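Local structure of DNA-3-methyladenine glycosidase II, putative (Deinococcus radiodurans, 2YG9) at residues G91-P95 and A96-K100; E142-I145 and A146-Q150; P189-W193 and R194-A198. The protein is probably a base excision DNA repair protein of the helix-hairpin-helix superfamily, with an all-helical fold. All coordinates share one frame; numbering follows the deposited sequence.

Contact 1: residues G91-P95 and A96-K100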
ATOM      1  N   GLY A  91      17.198   0.867  19.837  1.00 15.03           N
ATOM      2  CA  GLY A  91      16.876  -0.368  19.105  1.00 14.57           C
ATOM      3  C   GLY A  91      16.205  -0.148  17.750  1.00 13.96           C
ATOM      4  O   GLY A  91      15.979  -1.084  17.008  1.00 13.27           O
ATOM      5  N   GLY A  92      15.870   1.094  17.435  1.00 13.68           N
ATOM      6  CA  GLY A  92      15.223   1.398  16.180  1.00 13.44           C
ATOM      7  C   GLY A  92      13.834   0.820  15.991  1.00 13.12           C
ATOM      8  O   GLY A  92      13.097   0.516  16.950  1.00 11.97           O
ATOM      9  N   VAL A  93      13.476   0.697  14.722  1.00 12.77           N
ATOM     10  CA  VAL A  93      12.127   0.279  14.324  1.00 11.95           C
ATOM     11  C   VAL A  93      12.128  -1.232  14.133  1.00 11.05           C
ATOM     12  O   VAL A  93      12.150  -1.774  13.028  1.00  9.98           O
ATOM     13  CB  VAL A  93      11.594   1.057  13.109  1.00 11.95           C
ATOM     14  CG1 VAL A  93      10.132   0.648  12.814  1.00 10.68           C
ATOM     15  CG2 VAL A  93      11.720   2.564  13.369  1.00  9.85           C
ATOM     16  N   VAL A  94      12.099  -1.890  15.288  1.00 10.75           N
ATOM     17  CA  VAL A  94      12.161  -3.322  15.406  1.00 10.97           C
ATOM     18  C   VAL A  94      11.147  -3.665  16.499  1.00 10.61           C
ATOM     19  O   VAL A  94      11.087  -2.951  17.514  1.00 11.24           O
ATOM     20  CB  VAL A  94      13.607  -3.750  15.807  1.00 10.71           C
ATOM     21  CG1 VAL A  94      13.657  -5.216  16.009  1.00 12.62           C
ATOM     22  CG2 VAL A  94      14.645  -3.301  14.713  1.00 10.22           C
ATOM     23  N   PRO A  95      10.339  -4.718  16.310  1.00 10.60           N
ATOM     24  CA  PRO A  95       9.246  -5.022  17.252  1.00 11.17           C
ATOM     25  C   PRO A  95       9.616  -5.093  18.747  1.00 11.20           C
ATOM     26  O   PRO A  95       8.970  -4.450  19.578  1.00 11.57           O
ATOM     27  CB  PRO A  95       8.718  -6.362  16.744  1.00 11.61           C
ATOM     28  CG  PRO A  95       9.005  -6.337  15.278  1.00  9.60           C
ATOM     29  CD  PRO A  95      10.325  -5.641  15.156  1.00 10.97           C
ATOM     30  N   ALA A  96      10.650  -5.832  19.091  1.00 11.25           N
ATOM     31  CA  ALA A  96      11.002  -6.000  20.496  1.00 11.39           C
ATOM     32  C   ALA A  96      11.502  -4.686  21.073  1.00 11.12           C
ATOM     33  O   ALA A  96      11.247  -4.372  22.216  1.00 13.04           O
ATOM     34  CB  ALA A  96      12.062  -7.122  20.673  1.00 10.79           C
ATOM     35  N   ALA A  97      12.227  -3.914  20.281  1.00 10.89           N
ATOM     36  CA  ALA A  97      12.740  -2.642  20.733  1.00 10.34           C
ATOM     37  C   ALA A  97      11.605  -1.645  20.982  1.00  9.85           C
ATOM     38  O   ALA A  97      11.569  -0.977  22.024  1.00 10.47           O
ATOM     39  CB  ALA A  97      13.771  -2.087  19.707  1.00  9.95           C
ATOM     40  N   LEU A  98      10.647  -1.570  20.067  1.00  9.86           N
ATOM     41  CA  LEU A  98       9.517  -0.637  20.192  1.00 10.02           C
ATOM     42  C   LEU A  98       8.615  -0.913  21.404  1.00 10.16           C
ATOM     43  O   LEU A  98       7.983  -0.005  21.919  1.00 10.77           O
ATOM     44  CB  LEU A  98       8.665  -0.638  18.918  1.00  8.95           C
ATOM     45  CG  LEU A  98       9.305   0.117  17.771  1.00  9.71           C
ATOM     46  CD1 LEU A  98       8.524  -0.049  16.470  1.00  7.17           C
ATOM     47  CD2 LEU A  98       9.425   1.559  18.155  1.00 11.45           C
ATOM     48  N   LEU A  99       8.546  -2.161  21.825  1.00 11.27           N
ATOM     49  CA  LEU A  99       7.838  -2.535  23.057  1.00 12.21           C
ATOM     50  C   LEU A  99       8.548  -2.118  24.353  1.00 12.37           C
ATOM     51  O   LEU A  99       7.953  -2.135  25.433  1.00 14.92           O
ATOM     52  CB  LEU A  99       7.580  -4.036  23.051  1.00 12.97           C
ATOM     53  CG  LEU A  99       6.599  -4.524  21.989  1.00 14.48           C
ATOM     54  CD1 LEU A  99       6.453  -6.073  22.038  1.00 14.34           C
ATOM     55  CD2 LEU A  99       5.253  -3.830  22.141  1.00 13.04           C
ATOM     56  N   LYS A 100       9.792  -1.700  24.261  1.00 12.13           N
ATOM     57  CA  LYS A 100      10.512  -1.244  25.436  1.00 12.07           C
ATOM     58  C   LYS A 100      10.474   0.283  25.549  1.00 11.55           C
ATOM     59  O   LYS A 100      10.924   0.873  26.523  1.00 12.36           O
ATOM     60  CB  LYS A 100      11.933  -1.756  25.384  1.00 11.33           C
ATOM     61  CG  LYS A 100      12.061  -3.240  25.553  1.00 14.52           C
ATOM     62  CD  LYS A 100      13.549  -3.599  25.580  1.00 16.11           C
ATOM     63  CE  LYS A 100      13.760  -5.032  25.241  1.00 21.96           C
ATOM     64  NZ  LYS A 100      13.185  -5.820  26.345  1.00 26.55           N
TER
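L98 lies back over the turn that starts its own short helix, and its atoms meet that turn one after another. Its CB and CG both rest against the carbonyl oxygen of V94, CG at 3.6 Å from V94 O. With CG anti to the carbonyl carbon (chi1 -76°), the chain leans back toward the loop. There CD1 reaches CG1 of V93 at 4.1 Å, the two side chains crossing at a slant, while CD2 approaches G92 O at 4.0 Å. A branched aliphatic chain suits this place, because one methyl can meet a valine while the other lies by the backbone.

V94 occupies the N-cap position, and its carbonyl takes the first regular helical bond: L98 N to V94 O is 2.9 Å, with an N-H...O angle of 165°. P95 follows as the first helical residue, a place that suits proline because an amide hydrogen is not needed there; L99 N donates to P95 O at 3.2 Å. Before the cap, V93 is the centre of an inverse gamma turn. G91 suits its place because a CB here would run into both the preceding carbonyl oxygen and A97 CB, whose methyl lies 3.6 Å from G91 CA.

Around this corner of the surface, V93 packs on helix 76-87, L98 on F62 of helix 61-71, and P95 and L99 on helix 113-127.

Contact 2: residues E142-I145 and A146-Q150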
ATOM      1  N   GLU A 142      -5.161 -12.170   0.818  1.00 11.68           N
ATOM      2  CA  GLU A 142      -6.277 -12.088   1.764  1.00 12.48           C
ATOM      3  C   GLU A 142      -5.956 -12.490   3.199  1.00 12.05           C
ATOM      4  O   GLU A 142      -6.542 -11.972   4.156  1.00 11.48           O
ATOM      5  CB  GLU A 142      -7.456 -12.892   1.213  1.00 12.81           C
ATOM      6  CG  GLU A 142      -8.142 -12.143   0.045  1.00 14.24           C
ATOM      7  CD  GLU A 142      -8.785 -10.844   0.493  1.00 16.20           C
ATOM      8  OE1 GLU A 142      -9.536 -10.841   1.478  1.00 21.92           O
ATOM      9  OE2 GLU A 142      -8.564  -9.813  -0.151  1.00 19.27           O
ATOM     10  N   LEU A 143      -5.048 -13.442   3.343  1.00 12.11           N
ATOM     11  CA  LEU A 143      -4.609 -13.868   4.666  1.00 12.22           C
ATOM     12  C   LEU A 143      -3.738 -12.791   5.331  1.00 11.62           C
ATOM     13  O   LEU A 143      -3.868 -12.549   6.530  1.00 12.42           O
ATOM     14  CB  LEU A 143      -3.838 -15.185   4.618  1.00 12.55           C
ATOM     15  CG  LEU A 143      -4.521 -16.485   4.152  1.00 14.94           C
ATOM     16  CD1 LEU A 143      -3.573 -17.657   4.412  1.00 17.10           C
ATOM     17  CD2 LEU A 143      -5.907 -16.817   4.778  1.00 18.55           C
ATOM     18  N   VAL A 144      -2.843 -12.158   4.559  1.00 10.59           N
ATOM     19  CA  VAL A 144      -2.076 -11.010   5.067  1.00 10.06           C
ATOM     20  C   VAL A 144      -3.030  -9.870   5.463  1.00  9.10           C
ATOM     21  O   VAL A 144      -2.937  -9.282   6.545  1.00  9.35           O
ATOM     22  CB  VAL A 144      -1.017 -10.540   4.045  1.00 10.29           C
ATOM     23  CG1 VAL A 144      -0.200  -9.292   4.572  1.00  8.68           C
ATOM     24  CG2 VAL A 144      -0.086 -11.729   3.661  1.00  9.42           C
ATOM     25  N   ILE A 145      -3.957  -9.570   4.571  1.00  8.53           N
ATOM     26  CA  ILE A 145      -4.966  -8.542   4.812  1.00  7.93           C
ATOM     27  C   ILE A 145      -5.708  -8.795   6.110  1.00  7.50           C
ATOM     28  O   ILE A 145      -5.776  -7.904   6.961  1.00  9.07           O
ATOM     29  CB  ILE A 145      -5.931  -8.342   3.597  1.00  8.39           C
ATOM     30  CG1 ILE A 145      -5.126  -7.742   2.425  1.00  7.65           C
ATOM     31  CG2 ILE A 145      -7.115  -7.401   4.003  1.00  6.71           C
ATOM     32  CD1 ILE A 145      -5.773  -7.866   1.019  1.00  6.85           C
ATOM     33  N   ALA A 146      -6.239  -9.994   6.287  1.00  7.10           N
ATOM     34  CA  ALA A 146      -7.078 -10.285   7.438  1.00  7.60           C
ATOM     35  C   ALA A 146      -6.290 -10.090   8.743  1.00  8.17           C
ATOM     36  O   ALA A 146      -6.824  -9.570   9.728  1.00  9.20           O
ATOM     37  CB  ALA A 146      -7.627 -11.713   7.353  1.00  4.65           C
ATOM     38  N   GLU A 147      -5.016 -10.484   8.756  1.00  9.13           N
ATOM     39  CA  GLU A 147      -4.232 -10.322   9.976  1.00  9.33           C
ATOM     40  C   GLU A 147      -3.896  -8.875  10.279  1.00  9.27           C
ATOM     41  O   GLU A 147      -3.860  -8.477  11.446  1.00  9.21           O
ATOM     42  CB  GLU A 147      -2.950 -11.161   9.930  1.00 10.99           C
ATOM     43  CG  GLU A 147      -3.183 -12.658  10.007  1.00 15.13           C
ATOM     44  CD  GLU A 147      -4.149 -13.095  11.116  1.00 21.19           C
ATOM     45  OE1 GLU A 147      -3.864 -12.843  12.333  1.00 22.72           O
ATOM     46  OE2 GLU A 147      -5.203 -13.698  10.754  1.00 25.53           O
ATOM     47  N   LEU A 148      -3.580  -8.095   9.240  1.00  7.96           N
ATOM     48  CA  LEU A 148      -3.335  -6.658   9.424  1.00  7.68           C
ATOM     49  C   LEU A 148      -4.578  -5.904   9.904  1.00  7.46           C
ATOM     50  O   LEU A 148      -4.505  -5.060  10.817  1.00  8.58           O
ATOM     51  CB  LEU A 148      -2.806  -6.038   8.136  1.00  6.57           C
ATOM     52  CG  LEU A 148      -1.383  -6.447   7.758  1.00  8.10           C
ATOM     53  CD1 LEU A 148      -1.121  -5.936   6.362  1.00  8.38           C
ATOM     54  CD2 LEU A 148      -0.367  -5.917   8.752  1.00  5.97           C
ATOM     55  N   VAL A 149      -5.720  -6.198   9.280  1.00  6.56           N
ATOM     56  CA  VAL A 149      -7.021  -5.630   9.652  1.00  6.61           C
ATOM     57  C   VAL A 149      -7.358  -5.789  11.134  1.00  5.82           C
ATOM     58  O   VAL A 149      -7.999  -4.920  11.699  1.00  5.61           O
ATOM     59  CB  VAL A 149      -8.186  -6.204   8.752  1.00  5.72           C
ATOM     60  CG1 VAL A 149      -9.601  -5.958   9.364  1.00  6.36           C
ATOM     61  CG2 VAL A 149      -8.075  -5.563   7.362  1.00  7.53           C
ATOM     62  N   GLN A 150      -6.907  -6.870  11.748  1.00  6.49           N
ATOM     63  CA  GLN A 150      -7.189  -7.098  13.190  1.00  8.09           C
ATOM     64  C   GLN A 150      -6.487  -6.110  14.095  1.00  6.96           C
ATOM     65  O   GLN A 150      -6.855  -5.971  15.257  1.00  7.70           O
ATOM     66  CB  GLN A 150      -6.829  -8.523  13.626  1.00  8.58           C
ATOM     67  CG  GLN A 150      -7.830  -9.517  13.168  1.00 12.58           C
ATOM     68  CD  GLN A 150      -9.288  -9.144  13.528  1.00 16.97           C
ATOM     69  OE1 GLN A 150      -9.654  -9.094  14.725  1.00 18.82           O
ATOM     70  NE2 GLN A 150     -10.114  -8.854  12.488  1.00 14.12           N
TER
HETATM   71  O   HOH W   1      -5.323 -14.689   7.940  1.00 22.67           O
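V144 and L148 lie side by side one turn apart on helix 141-149, and with I145 they make up its tightly packed side. CG1 of V144 meets CD1 of L148 at 3.9 Å, the two chains pointing the same way. The valine puts CG1 anti to its backbone N (chi1 179°), next to its carbonyl carbon and so facing the following turn. Beside this pair, CG2 of I145 touches CG2 of V149, also at 3.9 Å, but here the chains are inclined to each other. Branched and long aliphatic residues suit this side: all but V149 are buried, and the beta-branched ones cover the backbone close to CB. The backbone hydrogen bonds beneath are nearly straight, with L148 N to V144 O at 3.0 Å and V149 N to I145 O at 2.9 Å, the latter having an N-H...O angle of 173°.

The other side is looser and wetter. L143 and A146 are exposed, and the bond from E147 N to L143 O stretches to 3.2 Å, the donor tilted 32° from the carbonyl plane. L143 O also accepts from a water 2.9 Å away, which gives its other hydrogen to OE2 of E147. A bend at chi2 curls the glutamate back toward this water, and its CG comes to 3.5 Å from L143 O. A long acidic chain suits such a border, its aliphatic part lying along the helix and its carboxylate meeting solvent.

At the beginning of the helix, E142 forms a salt bridge with R156 of helix 156-166. The same helix receives the packed side: V144 and I145 rest on L163, and L148 on F162.

Contact 3: residues P189-W193 and R194-A198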
ATOM      1  N   PRO A 189     -18.196   4.784 -17.003  1.00 14.61           N
ATOM      2  CA  PRO A 189     -19.558   5.050 -16.543  1.00 15.22           C
ATOM      3  C   PRO A 189     -20.574   3.954 -16.924  1.00 16.47           C
ATOM      4  O   PRO A 189     -20.614   3.485 -18.083  1.00 16.87           O
ATOM      5  CB  PRO A 189     -19.881   6.387 -17.239  1.00 16.53           C
ATOM      6  CG  PRO A 189     -18.977   6.493 -18.355  1.00 14.15           C
ATOM      7  CD  PRO A 189     -17.710   5.860 -17.892  1.00 14.07           C
ATOM      8  N   GLY A 190     -21.370   3.514 -15.955  1.00 16.33           N
ATOM      9  CA  GLY A 190     -22.401   2.520 -16.233  1.00 16.52           C
ATOM     10  C   GLY A 190     -21.895   1.096 -16.332  1.00 16.89           C
ATOM     11  O   GLY A 190     -22.670   0.175 -16.656  1.00 18.34           O
ATOM     12  N   GLU A 191     -20.608   0.891 -16.015  1.00 15.93           N
ATOM     13  CA  GLU A 191     -20.005  -0.420 -16.041  1.00 15.49           C
ATOM     14  C   GLU A 191     -19.801  -0.898 -14.612  1.00 15.14           C
ATOM     15  O   GLU A 191     -19.581  -0.096 -13.711  1.00 16.76           O
ATOM     16  CB  GLU A 191     -18.675  -0.393 -16.789  1.00 15.49           C
ATOM     17  CG  GLU A 191     -18.852  -0.122 -18.239  1.00 16.71           C
ATOM     18  CD  GLU A 191     -17.584  -0.183 -19.024  1.00 15.23           C
ATOM     19  OE1 GLU A 191     -16.980  -1.270 -19.123  1.00 13.76           O
ATOM     20  OE2 GLU A 191     -17.225   0.875 -19.585  1.00 16.18           O
ATOM     21  N   ASP A 192     -19.902  -2.200 -14.423  1.00 14.25           N
ATOM     22  CA  ASP A 192     -19.699  -2.829 -13.126  1.00 13.19           C
ATOM     23  C   ASP A 192     -18.210  -2.782 -12.814  1.00 12.35           C
ATOM     24  O   ASP A 192     -17.411  -3.357 -13.551  1.00  9.93           O
ATOM     25  CB  ASP A 192     -20.231  -4.258 -13.204  1.00 13.70           C
ATOM     26  CG  ASP A 192     -20.079  -5.049 -11.920  1.00 15.28           C
ATOM     27  OD1 ASP A 192     -19.432  -4.587 -10.962  1.00 17.58           O
ATOM     28  OD2 ASP A 192     -20.619  -6.180 -11.885  1.00 18.91           O
ATOM     29  N   TRP A 193     -17.841  -2.092 -11.732  1.00 11.71           N
ATOM     30  CA  TRP A 193     -16.432  -1.978 -11.349  1.00 11.79           C
ATOM     31  C   TRP A 193     -15.776  -3.374 -11.119  1.00 10.92           C
ATOM     32  O   TRP A 193     -14.612  -3.556 -11.419  1.00 10.81           O
ATOM     33  CB  TRP A 193     -16.247  -1.031 -10.139  1.00 11.57           C
ATOM     34  CG  TRP A 193     -16.571  -1.664  -8.775  1.00 12.09           C
ATOM     35  CD1 TRP A 193     -17.743  -1.542  -8.067  1.00 11.49           C
ATOM     36  CD2 TRP A 193     -15.715  -2.506  -7.982  1.00 11.00           C
ATOM     37  NE1 TRP A 193     -17.660  -2.236  -6.885  1.00 12.09           N
ATOM     38  CE2 TRP A 193     -16.432  -2.841  -6.803  1.00 10.53           C
ATOM     39  CE3 TRP A 193     -14.414  -2.998  -8.138  1.00  9.60           C
ATOM     40  CZ2 TRP A 193     -15.901  -3.649  -5.813  1.00 10.93           C
ATOM     41  CZ3 TRP A 193     -13.880  -3.813  -7.126  1.00 11.00           C
ATOM     42  CH2 TRP A 193     -14.625  -4.141  -6.000  1.00 11.93           C
ATOM     43  N   ARG A 194     -16.501  -4.365 -10.606  1.00 10.63           N
ATOM     44  CA  ARG A 194     -15.916  -5.712 -10.446  1.00 11.82           C
ATOM     45  C   ARG A 194     -15.502  -6.326 -11.778  1.00 11.56           C
ATOM     46  O   ARG A 194     -14.462  -6.992 -11.852  1.00 11.62           O
ATOM     47  CB  ARG A 194     -16.851  -6.687  -9.710  1.00 12.05           C
ATOM     48  CG  ARG A 194     -17.167  -6.199  -8.319  1.00 13.88           C
ATOM     49  CD  ARG A 194     -17.948  -7.174  -7.441  1.00 15.05           C
ATOM     50  NE  ARG A 194     -18.100  -6.562  -6.121  1.00 19.39           N
ATOM     51  CZ  ARG A 194     -17.250  -6.717  -5.084  1.00 23.71           C
ATOM     52  NH1 ARG A 194     -16.173  -7.502  -5.177  1.00 24.76           N
ATOM     53  NH2 ARG A 194     -17.464  -6.076  -3.924  1.00 23.85           N
ATOM     54  N   ASP A 195     -16.313  -6.089 -12.801  1.00 11.04           N
ATOM     55  CA  ASP A 195     -16.026  -6.508 -14.162  1.00 12.18           C
ATOM     56  C   ASP A 195     -14.822  -5.769 -14.751  1.00 10.65           C
ATOM     57  O   ASP A 195     -13.872  -6.377 -15.207  1.00 10.03           O
ATOM     58  CB  ASP A 195     -17.219  -6.236 -15.069  1.00 12.92           C
ATOM     59  CG  ASP A 195     -18.244  -7.323 -15.028  1.00 19.81           C
ATOM     60  OD1 ASP A 195     -18.057  -8.293 -14.265  1.00 24.17           O
ATOM     61  OD2 ASP A 195     -19.234  -7.197 -15.799  1.00 28.49           O
ATOM     62  N   VAL A 196     -14.907  -4.455 -14.757  1.00  9.94           N
ATOM     63  CA  VAL A 196     -13.810  -3.634 -15.236  1.00 10.27           C
ATOM     64  C   VAL A 196     -12.442  -4.041 -14.649  1.00  9.84           C
ATOM     65  O   VAL A 196     -11.466  -4.294 -15.377  1.00 10.33           O
ATOM     66  CB  VAL A 196     -14.117  -2.168 -14.948  1.00  9.84           C
ATOM     67  CG1 VAL A 196     -12.910  -1.326 -15.227  1.00  9.17           C
ATOM     68  CG2 VAL A 196     -15.341  -1.717 -15.801  1.00  9.31           C
ATOM     69  N   THR A 197     -12.373  -4.117 -13.322  1.00  9.44           N
ATOM     70  CA  THR A 197     -11.121  -4.375 -12.628  1.00  9.12           C
ATOM     71  C   THR A 197     -10.639  -5.836 -12.713  1.00  9.50           C
ATOM     72  O   THR A 197      -9.427  -6.079 -12.729  1.00  8.42           O
ATOM     73  CB  THR A 197     -11.199  -3.907 -11.154  1.00  8.60           C
ATOM     74  OG1 THR A 197     -12.265  -4.589 -10.477  1.00  9.40           O
ATOM     75  CG2 THR A 197     -11.422  -2.382 -11.094  1.00  6.67           C
ATOM     76  N   ALA A 198     -11.572  -6.799 -12.792  1.00  9.72           N
ATOM     77  CA  ALA A 198     -11.217  -8.225 -12.969  1.00 10.95           C
ATOM     78  C   ALA A 198     -10.398  -8.475 -14.239  1.00 10.64           C
ATOM     79  O   ALA A 198      -9.529  -9.346 -14.270  1.00 12.32           O
ATOM     80  CB  ALA A 198     -12.518  -9.084 -13.002  1.00 10.17           C
TER
HETATM   81  O   HOH W   2     -19.260  -8.511 -11.788  1.00 14.66           O
HETATM   82  O   HOH W   3     -21.857  -6.836 -14.088  1.00 20.75           O
HETATM   83  O   HOH W   4     -19.926  -4.003 -16.695  1.00 22.41           O
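E191 leads into a helix N-terminus capped by aspartate: its CB meets CG2 of V196 at 3.7 Å, the two chains crossing at about a right angle, as the loop turns into helix 193-200.

D192 is the N-cap. Its CG is anti to the backbone N, which brings OD1 round to the backbone N-H of R194 at 3.0 Å, an amide of the first turn with no helical carbonyl before it. This capping bond is bent, with an N-H...O angle of 140°, and the donor lies above the carboxylate plane. Aspartate suits the cap because its short chain can return to the amide two residues on, and its negative charge would be favoured at the positive end of the helix dipole. Its carbonyl O takes the first helical bond, from V196 N. The carboxylate also stacks loosely with that of D195, D192 OD2 to D195 OD1 at 4.1 Å. Two waters each donate to both carboxylates, bridging them and probably easing the repulsion between like charges.

W193, the first helical residue, holds its ring between the backbone N and the carbonyl carbon (chi1 79°), folded over the start of the helix. CG of R194 lies over the face of the six-membered ring, 3.8 Å from its centroid, in a CH-pi contact. From there the extended arginine runs alongside the indole, its guanidinium plane inclined 48° to the ring, with CZ of R194 3.4 Å from CZ2 of W193. A broad aromatic surface suits this long neighbour, and R181 adds a cation-pi contact to the same indole. T197 packs on F173 and turns back to the tryptophan's carbonyl: W193 O accepts from T197 N at 3.0 Å and from T197 OG1 at 2.7 Å, the two donors approaching from opposite faces of its plane.

Contacts 1 and 3 are both helix starts, the first a surface contact and the other partly buried through V196 and T197, on opposite sides of the chain's centre with their own centres about 44 Å apart. Contact 2 lies between them in sequence and nearer the middle, its centre about 13 Å from that of the chain, within a single helix. The two N-termini are built differently: contact 1 relies on glycines, proline and aliphatic packing, whereas contact 3 uses a carboxylate cap, bridging waters and an arginine-tryptophan pair. Contact 2 divides its chemistry by side, apolar against helix 156-166 and hydrated at its outer edge. None of the three touches another.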